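Local coordinates for protein agarase (Pseudoalteromonas fuliginea, PDB 6XJ9) that probably hydrolyses the glycosidic linkages of agarose, as a family 50 glycoside hydrolase from a marine bacterium, at residues K631-Y645 and F656-H670. Sequence-based numbering, arbitrary orientation. Where two conformers were deposited one is given.
Sequences KASAKYVDVISFNAY and FLSQFDKPAIIGEFH
Ile640 to Phe642 pair in parallel with Ala664 to Ile666, and the backbone bonds alternate as a parallel pair should. Ile640 N gives to Pro663 O and Ile640 O takes Ile665 N; Phe642 N then gives to Ile665 O, and Phe642 O accepts Gly667 N at 2.7 Å. Further along, Ala644 N gives to Glu668 O.

At the C-terminal ends a side-chain hydrogen bond forms: Tyr645 OH donates to Glu668 OE1 at 2.7 Å, meeting the carboxylate on its anti side, somewhat out of its plane, while the acceptor sits in the plane of the tyrosine ring, at its edge. The amide of Asn643 stacks on that carboxylate, planes 29° apart; its ND2 bonds to Glu509, and Glu668 OE2 forms a salt bridge with Arg619. A phenylalanine in place of Tyr645 would probably leave Glu668 OE1 without this donor and the carboxylate less firmly fixed in its rotation. One face of the Tyr645 ring lies against the backbone of Glu668 and Phe669, and its rim meets His670, CD2 to CD2 at 3.5 Å. Lys662 bends at chi2 (-84°), bringing NZ to Val637 O at 2.9 Å beyond the helix.

Apolar packing joins the strand to the 3-10 segment and the helix. Phe642 CG stands anti to its carbonyl carbon (chi1 -58°), which carries the ring past Ala664 CB to Leu657 and Phe656; Phe642 CZ lies 3.8 Å from Phe656 CZ, at that ring's edge. Ala634 CB packs obliquely against Phe660, 3.8 Å from its CG, and the Lys631 side chain runs at about a right angle to that of Phe660, its CB 3.6 Å from Phe660 CE1.

Strand 640-643, helix 651-654 and strand 664-666 make a beta-alpha-beta unit, consistent with the (beta/alpha)8 barrel of GH50 agarases.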
loop_
_atom_site.group_PDB
_atom_site.type_symbol
_atom_site.label_atom_id
_atom_site.label_comp_id
_atom_site.label_asym_id
_atom_site.label_seq_id
_atom_site.Cartn_x
_atom_site.Cartn_y
_atom_site.Cartn_z
ATOM N N LYS A 631 3.853 35.223 19.919
ATOM C CA LYS A 631 2.985 36.124 20.661
ATOM C C LYS A 631 2.806 37.426 19.885
ATOM O O LYS A 631 1.688 37.901 19.738
ATOM C CB LYS A 631 3.494 36.329 22.096
ATOM C CG LYS A 631 2.647 37.260 22.955
ATOM C CD LYS A 631 3.268 37.567 24.316
ATOM C CE LYS A 631 2.597 38.748 24.987
ATOM N NZ LYS A 631 3.134 38.978 26.348
ATOM N N ALA A 632 3.903 37.998 19.376
ATOM C CA ALA A 632 3.813 39.242 18.625
ATOM C C ALA A 632 2.933 39.040 17.395
ATOM O O ALA A 632 2.061 39.865 17.118
ATOM C CB ALA A 632 5.188 39.748 18.252
ATOM N N SER A 633 3.128 37.915 16.687
ATOM C CA SER A 633 2.375 37.645 15.470
ATOM C C SER A 633 0.869 37.537 15.729
ATOM O O SER A 633 0.058 37.964 14.901
ATOM C CB SER A 633 2.912 36.429 14.750
ATOM O OG SER A 633 2.402 35.231 15.304
ATOM N N ALA A 634 0.504 36.965 16.882
ATOM C CA ALA A 634 -0.882 36.651 17.207
ATOM C C ALA A 634 -1.751 37.907 17.250
ATOM O O ALA A 634 -2.954 37.824 17.055
ATOM C CB ALA A 634 -0.951 35.884 18.507
ATOM N N LYS A 635 -1.116 39.062 17.465
ATOM C CA LYS A 635 -1.791 40.345 17.562
ATOM C C LYS A 635 -2.110 40.906 16.177
ATOM O O LYS A 635 -2.761 41.939 16.079
ATOM C CB LYS A 635 -0.877 41.346 18.277
ATOM C CG LYS A 635 -0.524 41.006 19.721
ATOM C CD LYS A 635 0.259 42.104 20.424
ATOM C CE LYS A 635 1.705 42.185 19.979
ATOM N NZ LYS A 635 2.608 41.455 20.902
ATOM N N TYR A 636 -1.616 40.265 15.109
ATOM C CA TYR A 636 -1.739 40.869 13.790
ATOM C C TYR A 636 -2.310 39.919 12.743
ATOM O O TYR A 636 -3.107 40.355 11.917
ATOM C CB TYR A 636 -0.409 41.474 13.324
ATOM C CG TYR A 636 0.108 42.595 14.193
ATOM C CD1 TYR A 636 -0.399 43.882 14.085
ATOM C CD2 TYR A 636 1.083 42.362 15.151
ATOM C CE1 TYR A 636 0.063 44.913 14.890
ATOM C CE2 TYR A 636 1.561 43.384 15.965
ATOM C CZ TYR A 636 1.057 44.664 15.826
ATOM O OH TYR A 636 1.531 45.674 16.619
ATOM N N VAL A 637 -1.899 38.646 12.769
ATOM C CA VAL A 637 -2.245 37.689 11.726
ATOM C C VAL A 637 -3.655 37.148 11.932
ATOM O O VAL A 637 -4.150 37.096 13.050
ATOM C CB VAL A 637 -1.220 36.542 11.652
ATOM C CG1 VAL A 637 0.203 37.091 11.566
ATOM C CG2 VAL A 637 -1.345 35.589 12.838
ATOM N N ASP A 638 -4.270 36.699 10.832
ATOM C CA ASP A 638 -5.564 36.036 10.872
ATOM C C ASP A 638 -5.351 34.576 11.265
ATOM O O ASP A 638 -6.169 33.986 11.972
ATOM C CB ASP A 638 -6.271 36.155 9.518
ATOM C CG ASP A 638 -6.650 37.588 9.201
ATOM O OD1 ASP A 638 -7.605 38.085 9.827
ATOM O OD2 ASP A 638 -5.975 38.203 8.361
ATOM N N VAL A 639 -4.248 34.007 10.778
ATOM C CA VAL A 639 -3.901 32.614 11.042
ATOM C C VAL A 639 -2.400 32.577 11.289
ATOM O O VAL A 639 -1.652 33.198 10.535
ATOM C CB VAL A 639 -4.285 31.687 9.865
ATOM C CG1 VAL A 639 -3.998 30.215 10.164
ATOM C CG2 VAL A 639 -5.738 31.856 9.431
ATOM N N ILE A 640 -1.973 31.861 12.338
ATOM C CA ILE A 640 -0.553 31.692 12.612
ATOM C C ILE A 640 -0.062 30.458 11.858
ATOM O O ILE A 640 -0.570 29.358 12.072
ATOM C CB ILE A 640 -0.219 31.575 14.115
ATOM C CG1 ILE A 640 -1.021 32.526 15.007
ATOM C CG2 ILE A 640 1.269 31.788 14.321
ATOM C CD1 ILE A 640 -0.829 32.253 16.491
ATOM N N SER A 641 0.948 30.652 10.997
ATOM C CA SER A 641 1.479 29.577 10.171
ATOM C C SER A 641 2.811 29.068 10.733
ATOM O O SER A 641 3.620 29.849 11.237
ATOM C CB SER A 641 1.614 30.031 8.736
ATOM O OG SER A 641 2.366 31.236 8.670
ATOM N N PHE A 642 2.996 27.740 10.676
ATOM C CA PHE A 642 4.189 27.034 11.119
ATOM C C PHE A 642 4.520 25.937 10.106
ATOM O O PHE A 642 3.613 25.360 9.521
ATOM C CB PHE A 642 3.939 26.313 12.448
ATOM C CG PHE A 642 3.494 27.193 13.590
ATOM C CD1 PHE A 642 2.148 27.475 13.780
ATOM C CD2 PHE A 642 4.422 27.731 14.480
ATOM C CE1 PHE A 642 1.738 28.264 14.846
ATOM C CE2 PHE A 642 4.013 28.519 15.546
ATOM C CZ PHE A 642 2.672 28.793 15.717
ATOM N N ASN A 643 5.817 25.626 9.935
ATOM C CA ASN A 643 6.206 24.414 9.224
ATOM C C ASN A 643 6.613 23.367 10.264
ATOM O O ASN A 643 7.252 23.704 11.254
ATOM C CB ASN A 643 7.312 24.680 8.196
ATOM C CG ASN A 643 6.925 25.683 7.131
ATOM O OD1 ASN A 643 5.747 25.837 6.816
ATOM N ND2 ASN A 643 7.909 26.371 6.568
ATOM N N ALA A 644 6.205 22.105 10.079
ATOM C CA ALA A 644 6.527 21.095 11.083
ATOM C C ALA A 644 6.746 19.735 10.426
ATOM O O ALA A 644 5.802 18.974 10.224
ATOM C CB ALA A 644 5.468 21.043 12.164
ATOM N N TYR A 645 8.009 19.449 10.085
ATOM C CA TYR A 645 8.397 18.153 9.553
ATOM C C TYR A 645 8.627 17.199 10.719
ATOM O O TYR A 645 9.770 16.964 11.097
ATOM C CB TYR A 645 9.673 18.268 8.708
ATOM C CG TYR A 645 9.494 19.033 7.422
ATOM C CD1 TYR A 645 9.736 20.395 7.360
ATOM C CD2 TYR A 645 9.091 18.389 6.258
ATOM C CE1 TYR A 645 9.554 21.099 6.177
ATOM C CE2 TYR A 645 8.925 19.080 5.065
ATOM C CZ TYR A 645 9.159 20.442 5.026
ATOM O OH TYR A 645 9.021 21.126 3.846
ATOM N N PHE A 656 0.885 25.416 23.584
ATOM C CA PHE A 656 1.173 26.831 23.769
ATOM C C PHE A 656 0.157 27.687 23.013
ATOM O O PHE A 656 0.005 28.853 23.342
ATOM C CB PHE A 656 2.615 27.165 23.363
ATOM C CG PHE A 656 2.853 27.179 21.871
ATOM C CD1 PHE A 656 2.785 28.364 21.145
ATOM C CD2 PHE A 656 3.108 26.004 21.185
ATOM C CE1 PHE A 656 2.969 28.381 19.771
ATOM C CE2 PHE A 656 3.311 26.020 19.809
ATOM C CZ PHE A 656 3.233 27.205 19.100
ATOM N N LEU A 657 -0.541 27.112 22.020
ATOM C CA LEU A 657 -1.453 27.872 21.173
ATOM C C LEU A 657 -2.668 28.365 21.965
ATOM O O LEU A 657 -3.331 29.328 21.570
ATOM C CB LEU A 657 -1.897 27.002 19.991
ATOM C CG LEU A 657 -0.869 26.835 18.870
ATOM C CD1 LEU A 657 -1.416 25.930 17.771
ATOM C CD2 LEU A 657 -0.453 28.187 18.288
ATOM N N SER A 658 -2.952 27.704 23.092
ATOM C CA SER A 658 -4.052 28.098 23.954
ATOM C C SER A 658 -3.807 29.485 24.558
ATOM O O SER A 658 -4.727 30.125 25.041
ATOM C CB SER A 658 -4.285 27.043 25.005
ATOM O OG SER A 658 -3.135 26.901 25.827
ATOM N N GLN A 659 -2.568 29.976 24.485
ATOM C CA GLN A 659 -2.208 31.311 24.945
ATOM C C GLN A 659 -2.908 32.391 24.109
ATOM O O GLN A 659 -3.193 33.466 24.632
ATOM C CB GLN A 659 -0.689 31.472 24.863
ATOM C CG GLN A 659 -0.098 32.548 25.768
ATOM C CD GLN A 659 1.414 32.489 25.757
ATOM O OE1 GLN A 659 2.021 31.419 25.700
ATOM N NE2 GLN A 659 2.041 33.649 25.797
ATOM N N PHE A 660 -3.188 32.111 22.824
ATOM C CA PHE A 660 -3.578 33.166 21.894
ATOM C C PHE A 660 -4.992 32.992 21.358
ATOM O O PHE A 660 -5.559 33.944 20.841
ATOM C CB PHE A 660 -2.638 33.201 20.687
ATOM C CG PHE A 660 -1.196 33.124 21.097
ATOM C CD1 PHE A 660 -0.629 34.131 21.870
ATOM C CD2 PHE A 660 -0.437 32.011 20.781
ATOM C CE1 PHE A 660 0.690 34.044 22.288
ATOM C CE2 PHE A 660 0.887 31.931 21.192
ATOM C CZ PHE A 660 1.446 32.948 21.939
ATOM N N ASP A 661 -5.516 31.762 21.418
ATOM C CA ASP A 661 -6.795 31.417 20.818
ATOM C C ASP A 661 -6.877 31.969 19.392
ATOM O O ASP A 661 -7.867 32.587 18.999
ATOM C CB ASP A 661 -7.962 31.841 21.720
ATOM C CG ASP A 661 -9.284 31.169 21.384
ATOM O OD1 ASP A 661 -9.279 30.026 20.835
ATOM O OD2 ASP A 661 -10.316 31.799 21.650
ATOM N N LYS A 662 -5.823 31.726 18.609
ATOM C CA LYS A 662 -5.843 32.020 17.185
ATOM C C LYS A 662 -5.886 30.697 16.423
ATOM O O LYS A 662 -5.361 29.704 16.921
ATOM C CB LYS A 662 -4.569 32.785 16.810
ATOM C CG LYS A 662 -4.585 34.269 17.148
ATOM C CD LYS A 662 -5.261 35.055 16.055
ATOM C CE LYS A 662 -5.707 36.427 16.500
ATOM N NZ LYS A 662 -5.861 37.308 15.322
ATOM N N PRO A 663 -6.438 30.633 15.184
ATOM C CA PRO A 663 -6.283 29.438 14.346
ATOM C C PRO A 663 -4.849 29.403 13.802
ATOM O O PRO A 663 -4.186 30.443 13.694
ATOM C CB PRO A 663 -7.304 29.636 13.210
ATOM C CG PRO A 663 -7.475 31.156 13.114
ATOM C CD PRO A 663 -7.194 31.701 14.505
ATOM N N ALA A 664 -4.380 28.196 13.476
ATOM C CA ALA A 664 -3.020 27.956 13.009
ATOM C C ALA A 664 -3.057 27.125 11.729
ATOM O O ALA A 664 -4.015 26.406 11.472
ATOM C CB ALA A 664 -2.211 27.257 14.086
ATOM N N ILE A 665 -2.003 27.231 10.910
ATOM C CA ILE A 665 -1.941 26.391 9.728
ATOM C C ILE A 665 -0.536 25.805 9.624
ATOM O O ILE A 665 0.433 26.460 10.017
ATOM C CB ILE A 665 -2.394 27.169 8.465
ATOM C CG1 ILE A 665 -2.519 26.235 7.251
ATOM C CG2 ILE A 665 -1.468 28.353 8.183
ATOM C CD1 ILE A 665 -3.110 26.887 6.009
ATOM N N ILE A 666 -0.442 24.551 9.154
ATOM C CA ILE A 666 0.851 23.947 8.853
ATOM C C ILE A 666 1.201 24.269 7.398
ATOM O O ILE A 666 0.446 23.933 6.478
ATOM C CB ILE A 666 0.880 22.425 9.142
ATOM C CG1 ILE A 666 0.811 22.108 10.637
ATOM C CG2 ILE A 666 2.115 21.787 8.527
ATOM C CD1 ILE A 666 2.063 22.497 11.415
ATOM N N GLY A 667 2.345 24.932 7.211
ATOM C CA GLY A 667 2.799 25.362 5.893
ATOM C C GLY A 667 3.414 24.238 5.067
ATOM O O GLY A 667 3.284 24.235 3.843
ATOM N N GLU A 668 4.114 23.322 5.750
ATOM C CA GLU A 668 4.860 22.245 5.117
ATOM C C GLU A 668 4.994 21.081 6.094
ATOM O O GLU A 668 5.130 21.291 7.296
ATOM C CB GLU A 668 6.286 22.648 4.718
ATOM C CG GLU A 668 6.403 23.950 3.955
ATOM C CD GLU A 668 7.804 24.518 3.784
ATOM O OE1 GLU A 668 8.789 23.790 4.001
ATOM O OE2 GLU A 668 7.909 25.697 3.428
ATOM N N PHE A 669 4.931 19.870 5.534
ATOM C CA PHE A 669 5.259 18.611 6.180
ATOM C C PHE A 669 5.423 17.579 5.067
ATOM O O PHE A 669 4.920 17.786 3.964
ATOM C CB PHE A 669 4.157 18.181 7.159
ATOM C CG PHE A 669 2.940 17.550 6.530
ATOM C CD1 PHE A 669 1.947 18.335 5.959
ATOM C CD2 PHE A 669 2.788 16.172 6.493
ATOM C CE1 PHE A 669 0.821 17.766 5.385
ATOM C CE2 PHE A 669 1.670 15.599 5.900
ATOM C CZ PHE A 669 0.678 16.391 5.353
ATOM N N HIS A 670 6.162 16.498 5.342
ATOM C CA HIS A 670 6.317 15.453 4.345
ATOM C C HIS A 670 6.806 14.172 4.999
ATOM O O HIS A 670 7.360 14.181 6.091
ATOM C CB HIS A 670 7.257 15.865 3.194
ATOM C CG HIS A 670 8.637 15.320 3.326
ATOM N ND1 HIS A 670 9.044 14.150 2.674
ATOM C CD2 HIS A 670 9.709 15.776 4.012
ATOM C CE1 HIS A 670 10.306 13.910 2.968
ATOM N NE2 HIS A 670 10.745 14.910 3.784
#